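Local coordinates for protein oligopeptide ABC transporter OppAIV (Borrelia burgdorferi B31, PDB 4GL8) that probably binds oligopeptides in the periplasm for uptake by an ABC transporter, at residues Gln59-Ile64 and Pro184-Val189; Met283-Thr288 and Thr498-Leu503; Asn302-Lys307 and Lys355-Asp360. One frame throughout, in Å; residues are numbered along the deposited sequence. Where two conformers were deposited one is given.

Contacts 1 and 2 are buried, whereas contact 3 lies far out on the molecule and is partly open to solvent; contacts 1 and 3 sit on opposite sides of the chain's centre, their own centres about 49 Å apart. Contact 2, the nearest of the three to the middle, is built on backbone hydrogen bonds between strands and reaches the bound peptide through Ser287. Contact 1 joins two loop regions by proline and aromatic packing with one bridging water. Contact 3 sets two helices side by side through leucine and the aliphatic parts of lysines. Strand 287-293 of contact 2 is followed in the chain by helix 303-311 of contact 3.

Contact 1. Residues Gln59-Ile64 and Pro184-Val189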
# COMPACT_ATOMS: atom_id res chain seq x y z
N GLN A 59 -9.13 4.01 10.30
CA GLN A 59 -9.58 4.39 11.64
C GLN A 59 -11.03 4.85 11.64
O GLN A 59 -11.60 5.06 12.70
CB GLN A 59 -8.72 5.48 12.26
CG GLN A 59 -7.23 5.30 12.11
CD GLN A 59 -6.77 3.94 12.57
OE1 GLN A 59 -7.07 3.51 13.69
NE2 GLN A 59 -6.04 3.23 11.71
N MET A 60 -11.63 4.99 10.45
CA MET A 60 -12.95 5.54 10.33
C MET A 60 -13.95 4.61 9.72
O MET A 60 -15.10 4.73 10.04
CB MET A 60 -12.92 6.82 9.53
CG MET A 60 -11.99 7.84 10.13
SD MET A 60 -12.20 9.48 9.45
CE MET A 60 -11.36 9.31 7.89
N PHE A 61 -13.52 3.72 8.83
CA PHE A 61 -14.42 2.84 8.08
C PHE A 61 -14.09 1.38 8.37
O PHE A 61 -12.97 0.91 8.12
CB PHE A 61 -14.36 3.14 6.57
CG PHE A 61 -14.87 4.52 6.24
CD1 PHE A 61 -14.02 5.61 6.29
CD2 PHE A 61 -16.20 4.73 5.95
CE1 PHE A 61 -14.50 6.89 6.05
CE2 PHE A 61 -16.68 5.99 5.69
CZ PHE A 61 -15.83 7.09 5.75
N LEU A 62 -15.09 0.69 8.89
CA LEU A 62 -15.06 -0.73 9.16
C LEU A 62 -15.32 -1.52 7.88
O LEU A 62 -16.29 -1.26 7.17
CB LEU A 62 -16.14 -1.04 10.18
CG LEU A 62 -16.03 -2.32 10.98
CD1 LEU A 62 -14.70 -2.36 11.74
CD2 LEU A 62 -17.24 -2.37 11.92
N GLY A 63 -14.41 -2.42 7.54
CA GLY A 63 -14.59 -3.34 6.45
C GLY A 63 -15.52 -4.49 6.80
O GLY A 63 -15.94 -4.64 7.94
N ILE A 64 -15.84 -5.31 5.80
CA ILE A 64 -16.67 -6.49 6.05
C ILE A 64 -15.88 -7.34 7.07
O ILE A 64 -16.45 -7.90 8.02
CB ILE A 64 -17.01 -7.25 4.75
CG1 ILE A 64 -17.93 -6.39 3.86
CG2 ILE A 64 -17.73 -8.55 5.07
CD1 ILE A 64 -18.01 -6.84 2.41
N PRO A 184 -16.88 -0.76 2.54
CA PRO A 184 -18.10 -0.08 2.09
C PRO A 184 -18.14 1.39 2.49
O PRO A 184 -17.62 1.76 3.57
CB PRO A 184 -19.23 -0.86 2.81
CG PRO A 184 -18.60 -2.20 3.13
CD PRO A 184 -17.19 -1.85 3.47
N VAL A 185 -18.77 2.20 1.63
CA VAL A 185 -18.90 3.64 1.87
C VAL A 185 -20.37 4.03 1.87
O VAL A 185 -21.18 3.31 1.30
CB VAL A 185 -18.13 4.47 0.81
CG1 VAL A 185 -16.64 4.28 0.99
CG2 VAL A 185 -18.54 4.07 -0.59
N PRO A 186 -20.73 5.17 2.50
CA PRO A 186 -22.15 5.54 2.70
C PRO A 186 -22.82 6.17 1.48
O PRO A 186 -22.72 7.40 1.24
CB PRO A 186 -22.10 6.52 3.87
CG PRO A 186 -20.72 7.10 3.83
CD PRO A 186 -19.83 5.99 3.32
N MET A 187 -23.56 5.34 0.76
CA MET A 187 -24.09 5.77 -0.52
C MET A 187 -25.14 6.85 -0.42
O MET A 187 -25.21 7.67 -1.30
CB MET A 187 -24.57 4.58 -1.35
CG MET A 187 -23.39 3.80 -1.96
SD MET A 187 -22.19 4.82 -2.84
CE MET A 187 -23.13 5.28 -4.28
N HIS A 188 -25.92 6.88 0.66
CA HIS A 188 -26.91 7.96 0.86
C HIS A 188 -26.25 9.35 0.92
O HIS A 188 -26.79 10.35 0.42
CB HIS A 188 -27.84 7.65 2.07
CG HIS A 188 -27.20 7.81 3.43
ND1 HIS A 188 -26.34 6.88 3.97
CD2 HIS A 188 -27.36 8.77 4.37
CE1 HIS A 188 -25.97 7.27 5.17
NE2 HIS A 188 -26.59 8.40 5.45
N VAL A 189 -25.03 9.38 1.46
CA VAL A 189 -24.29 10.63 1.65
C VAL A 189 -23.50 11.01 0.39
O VAL A 189 -23.45 12.17 0.01
CB VAL A 189 -23.38 10.51 2.89
CG1 VAL A 189 -22.27 11.53 2.89
CG2 VAL A 189 -24.21 10.60 4.17
O HOH W 1 -17.72 0.59 6.20
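Phe61 and Pro186 meet at about a right angle, the ring's CE2 lying 3.9 Å from CD of Pro186. The Phe61 side chain starts toward the other segment, with CG beside its own backbone N (chi1 -64°), and the ring then reaches Pro186 and, more distantly, the carbonyl oxygen of Pro184. Pro184 packs against the main chain of residues 62-63: its CD sits 3.9 Å from Leu62 O and 4.2 Å from Gly63 CA. This is the close part of the contact. Ile64, in one of its two conformers, adds a light touch on the Pro184 ring. Beside this packing the backbones do not bond directly; a water bridges Leu62 O and Pro184 O, 2.9 Å from the latter, while its leg to Leu62 is very short and of doubtful length. The contact joins the loop between helix 51-57 and strand 65-67 to the residues that lead into helix 187-193, with Pro186 as N-cap. Helix 109-119 flanks it, Ile112 touching Pro184, and Leu78 of strand 74-84 packs on Pro184. Proline has no N-H to offer at 184 or 186, and the carbonyls of Leu62 and Pro184 are both acceptors that cannot bond to each other; a water donating to both joins them in this buried setting.

Contact 2. Residues Met283-Thr288 and Thr498-Leu503; sequences MGINST and TSSSYL
Strand 492-504 is paired antiparallel here with two strands, 280-285 and 287-293, which the chain separates by a corner, an inverse gamma turn centred on Asn286. Met283 and Ser500 are a hydrogen-bonded pair. Met283 N donates to Ser500 O in the carbonyl plane, and Ser500 N returns a bond of 3.0 Å to Met283 O, more bent at the hydrogen (138°). The same Met283 oxygen also receives a CA-H...O contact from Ser499 CA at 3.2 Å. In the adjoining non-hydrogen-bonded pair, Gly284 and Ser499 bring their CA atoms to 4.1 Å, and Ser499 OG, bonded to Ser326, rests 3.5 Å from Gly284 CA. Beyond it Ile285 N gives a nearly straight bond (172°) to Thr498 O. Past the corner Thr498 N donates to Ser287 O at 2.8 Å, so Thr498 binds a strand on each side of the turn. Ile285 lies alongside Thr498, pointing the same way: CG1, set between its backbone N and carbonyl carbon (chi1 54°), carries CD1 to 3.9 Å from Thr498 CG2 and 3.4 Å from Ser500 OG, a hydroxyl bonded to Lys264. A water joins Ser287 OG to Thr498 OG1. Ser287 OG is also bonded to Trp427 O, and the residue packs on a modified side chain of the bound peptide. Backbone bonds thus span the corner, while the hydroxyls find partners in water and in residues outside the pair, Ser287 alone of this contact lying within reach of the ligand.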
# COMPACT_ATOMS: atom_id res chain seq x y z
N MET A 283 10.29 -3.11 12.83
CA MET A 283 9.86 -4.41 12.35
C MET A 283 10.01 -4.53 10.85
O MET A 283 9.77 -3.56 10.13
CB MET A 283 8.39 -4.65 12.71
CG MET A 283 7.96 -6.09 12.49
SD MET A 283 6.31 -6.45 13.08
CE MET A 283 6.60 -6.66 14.84
N GLY A 284 10.41 -5.72 10.41
CA GLY A 284 10.29 -6.11 9.03
C GLY A 284 8.80 -6.12 8.62
O GLY A 284 7.98 -6.74 9.30
N ILE A 285 8.45 -5.44 7.54
CA ILE A 285 7.04 -5.43 7.08
C ILE A 285 6.90 -5.99 5.67
O ILE A 285 7.89 -6.19 4.98
CB ILE A 285 6.41 -4.02 7.17
CG1 ILE A 285 7.25 -2.98 6.43
CG2 ILE A 285 6.23 -3.60 8.64
CD1 ILE A 285 6.49 -1.67 6.19
N ASN A 286 5.66 -6.26 5.24
CA ASN A 286 5.39 -6.76 3.91
C ASN A 286 5.36 -5.63 2.90
O ASN A 286 4.34 -5.34 2.27
CB ASN A 286 4.07 -7.52 3.88
CG ASN A 286 4.20 -8.92 4.45
OD1 ASN A 286 5.29 -9.47 4.54
ND2 ASN A 286 3.07 -9.49 4.84
N SER A 287 6.51 -5.03 2.71
CA SER A 287 6.58 -3.83 1.92
C SER A 287 7.96 -3.80 1.27
O SER A 287 8.92 -4.28 1.86
CB SER A 287 6.34 -2.65 2.85
OG SER A 287 5.93 -1.54 2.13
N THR A 288 8.05 -3.30 0.04
CA THR A 288 9.28 -3.30 -0.72
C THR A 288 9.67 -1.90 -1.14
O THR A 288 8.84 -1.01 -1.29
CB THR A 288 9.20 -4.16 -2.02
OG1 THR A 288 8.21 -3.65 -2.92
CG2 THR A 288 8.90 -5.65 -1.70
N THR A 498 11.38 -3.85 3.08
CA THR A 498 11.44 -2.71 4.02
C THR A 498 11.29 -3.13 5.48
O THR A 498 10.59 -4.08 5.78
CB THR A 498 10.32 -1.71 3.65
OG1 THR A 498 10.70 -0.99 2.47
CG2 THR A 498 10.02 -0.75 4.80
N SER A 499 11.96 -2.39 6.37
CA SER A 499 11.68 -2.41 7.81
C SER A 499 11.33 -1.01 8.25
O SER A 499 12.09 -0.10 8.00
CB SER A 499 12.90 -2.86 8.61
OG SER A 499 13.20 -4.22 8.32
N SER A 500 10.19 -0.81 8.90
CA SER A 500 9.79 0.53 9.30
C SER A 500 10.14 0.82 10.76
O SER A 500 10.18 -0.06 11.59
CB SER A 500 8.29 0.69 9.11
OG SER A 500 8.01 1.00 7.75
N SER A 501 10.33 2.10 11.05
CA SER A 501 10.75 2.56 12.37
C SER A 501 9.62 3.36 13.00
O SER A 501 8.85 4.00 12.30
CB SER A 501 12.00 3.42 12.23
OG SER A 501 13.18 2.63 12.13
N TYR A 502 9.47 3.29 14.32
CA TYR A 502 8.42 4.05 15.02
C TYR A 502 8.89 4.58 16.36
O TYR A 502 9.74 3.94 17.02
CB TYR A 502 7.18 3.19 15.28
CG TYR A 502 6.72 2.34 14.13
CD1 TYR A 502 5.58 2.70 13.38
CD2 TYR A 502 7.39 1.17 13.79
CE1 TYR A 502 5.15 1.93 12.33
CE2 TYR A 502 6.97 0.39 12.73
CZ TYR A 502 5.85 0.77 12.01
OH TYR A 502 5.43 -0.01 10.96
N LEU A 503 8.34 5.73 16.75
CA LEU A 503 8.45 6.21 18.13
C LEU A 503 7.04 6.26 18.69
O LEU A 503 6.13 6.75 18.03
CB LEU A 503 9.09 7.61 18.21
CG LEU A 503 10.56 7.69 17.77
CD1 LEU A 503 10.97 9.14 17.52
CD2 LEU A 503 11.48 7.06 18.79
O HOH W 2 8.17 0.49 2.04

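Contact 3. Residues Asn302-Lys307 and Lys355-Asp360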
# COMPACT_ATOMS: atom_id res chain seq x y z
N ASN A 302 15.85 -0.13 -22.99
CA ASN A 302 16.96 -1.03 -23.30
C ASN A 302 17.25 -1.92 -22.10
O ASN A 302 17.75 -1.44 -21.08
CB ASN A 302 18.20 -0.20 -23.65
CG ASN A 302 19.32 -1.03 -24.24
OD1 ASN A 302 19.50 -2.21 -23.91
ND2 ASN A 302 20.07 -0.42 -25.09
N VAL A 303 16.97 -3.22 -22.23
CA VAL A 303 17.08 -4.17 -21.09
C VAL A 303 18.46 -4.11 -20.44
O VAL A 303 18.56 -4.07 -19.23
CB VAL A 303 16.64 -5.61 -21.47
CG1 VAL A 303 17.56 -6.25 -22.51
CG2 VAL A 303 16.54 -6.50 -20.26
N LYS A 304 19.50 -4.01 -21.28
CA LYS A 304 20.87 -3.83 -20.83
C LYS A 304 21.09 -2.60 -19.99
O LYS A 304 21.85 -2.65 -19.02
CB LYS A 304 21.83 -3.76 -22.04
CG LYS A 304 21.95 -5.06 -22.80
CD LYS A 304 23.24 -5.11 -23.59
CE LYS A 304 23.42 -6.49 -24.21
NZ LYS A 304 22.70 -6.50 -25.51
N VAL A 305 20.45 -1.48 -20.36
CA VAL A 305 20.51 -0.28 -19.52
C VAL A 305 19.83 -0.57 -18.16
O VAL A 305 20.40 -0.33 -17.10
CB VAL A 305 19.87 0.92 -20.22
CG1 VAL A 305 19.61 2.06 -19.24
CG2 VAL A 305 20.78 1.42 -21.33
N ARG A 306 18.63 -1.12 -18.21
CA ARG A 306 17.90 -1.44 -16.97
C ARG A 306 18.72 -2.37 -16.07
O ARG A 306 18.80 -2.17 -14.85
CB ARG A 306 16.52 -2.06 -17.30
CG ARG A 306 15.63 -1.13 -18.08
CD ARG A 306 14.17 -1.53 -18.08
NE ARG A 306 13.97 -2.87 -18.59
CZ ARG A 306 13.67 -3.17 -19.85
NH1 ARG A 306 13.50 -4.44 -20.18
NH2 ARG A 306 13.59 -2.25 -20.79
N LYS A 307 19.37 -3.35 -16.66
CA LYS A 307 20.19 -4.32 -15.91
C LYS A 307 21.42 -3.64 -15.26
O LYS A 307 21.73 -3.87 -14.09
CB LYS A 307 20.64 -5.40 -16.88
CG LYS A 307 21.00 -6.72 -16.28
CD LYS A 307 20.97 -7.85 -17.33
CE LYS A 307 21.78 -9.02 -16.75
NZ LYS A 307 21.85 -10.28 -17.56
N LYS A 355 28.93 -2.14 -15.77
CA LYS A 355 29.71 -1.42 -16.78
C LYS A 355 29.73 -2.09 -18.14
O LYS A 355 29.70 -1.42 -19.17
CB LYS A 355 31.16 -1.29 -16.32
CG LYS A 355 31.31 -0.28 -15.19
CD LYS A 355 32.58 -0.48 -14.38
CE LYS A 355 33.81 -0.25 -15.23
NZ LYS A 355 35.04 -0.80 -14.57
N LYS A 356 29.81 -3.40 -18.13
CA LYS A 356 29.91 -4.18 -19.34
C LYS A 356 28.60 -4.08 -20.13
O LYS A 356 28.60 -3.83 -21.32
CB LYS A 356 30.24 -5.61 -18.96
CG LYS A 356 30.09 -6.64 -20.06
CD LYS A 356 31.00 -6.34 -21.24
CE LYS A 356 30.88 -7.43 -22.29
NZ LYS A 356 31.46 -6.94 -23.58
N LEU A 357 27.47 -4.26 -19.44
CA LEU A 357 26.15 -4.12 -20.04
C LEU A 357 25.96 -2.73 -20.58
O LEU A 357 25.42 -2.54 -21.66
CB LEU A 357 25.06 -4.39 -19.00
CG LEU A 357 24.96 -5.87 -18.62
CD1 LEU A 357 24.58 -5.99 -17.14
CD2 LEU A 357 24.00 -6.60 -19.57
N LEU A 358 26.40 -1.74 -19.82
CA LEU A 358 26.20 -0.37 -20.25
C LEU A 358 27.05 -0.09 -21.51
O LEU A 358 26.56 0.54 -22.45
CB LEU A 358 26.49 0.65 -19.12
CG LEU A 358 25.92 2.07 -19.33
CD1 LEU A 358 24.43 2.08 -19.09
CD2 LEU A 358 26.58 3.06 -18.39
N ALA A 359 28.31 -0.54 -21.52
CA ALA A 359 29.14 -0.44 -22.74
C ALA A 359 28.49 -1.13 -23.92
O ALA A 359 28.36 -0.54 -24.98
CB ALA A 359 30.53 -1.01 -22.50
N ASP A 360 28.05 -2.37 -23.74
CA ASP A 360 27.32 -3.09 -24.81
C ASP A 360 26.02 -2.40 -25.25
O ASP A 360 25.54 -2.59 -26.36
CB ASP A 360 27.01 -4.52 -24.36
CG ASP A 360 28.26 -5.36 -24.09
OD1 ASP A 360 29.38 -4.79 -24.05
OD2 ASP A 360 28.14 -6.59 -23.91
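Lys304 meets both Leu357 and Asp360 of the facing segment; two residues earlier the N-cap Asn302 accepts a weak bond from Lys304 N on its OD1. The carbonyl oxygen of Lys304 approaches Leu357 CB to 3.7 Å, and its aliphatic chain crosses Leu357 at about a right angle, CG lying 4.1 Å from CD2. Further out the chain passes over the beginning of the Asp360 side chain, with Lys304 CD 3.9 Å from Asp360 CB. A bend at its last torsion (chi4 86°) turns the ammonium group, leaving NZ 5.7 Å from OD2 of Asp360, where attraction between opposite charges is possible but no salt bridge is made. Asp360 is engaged within its own helix instead: it forms a salt bridge with Lys356, whose NZ lies 3.0 Å from OD1 and uses the syn lone pair of that oxygen.

Val305 comes next and points away from the partner helix. Even so, its CG2 lies 4.3 Å from CD1 of Leu358, a light apolar touch on the buried side, where Phe369 packs on Val305 and Ile399 on Leu358. The two helices run close to antiparallel, their short segments at 154° and with axes 8.1 Å apart at closest approach, a side-by-side helix pair on the periphery of the solute-binding fold. Arg306 faces the other way, its guanidinium group hydrogen-bonded to backbone oxygens of Leu300 and Asp489.

One turn after Lys304, Lys307 points toward the partner and slants across the end of Leu357. Its CG is anti to the backbone N (chi1 -157°) and the chain stays extended from there, which draws successive methylenes past the leucine methyls, CG at 3.8 Å from CD1. Phe490 touches Lys307 from a neighbouring loop.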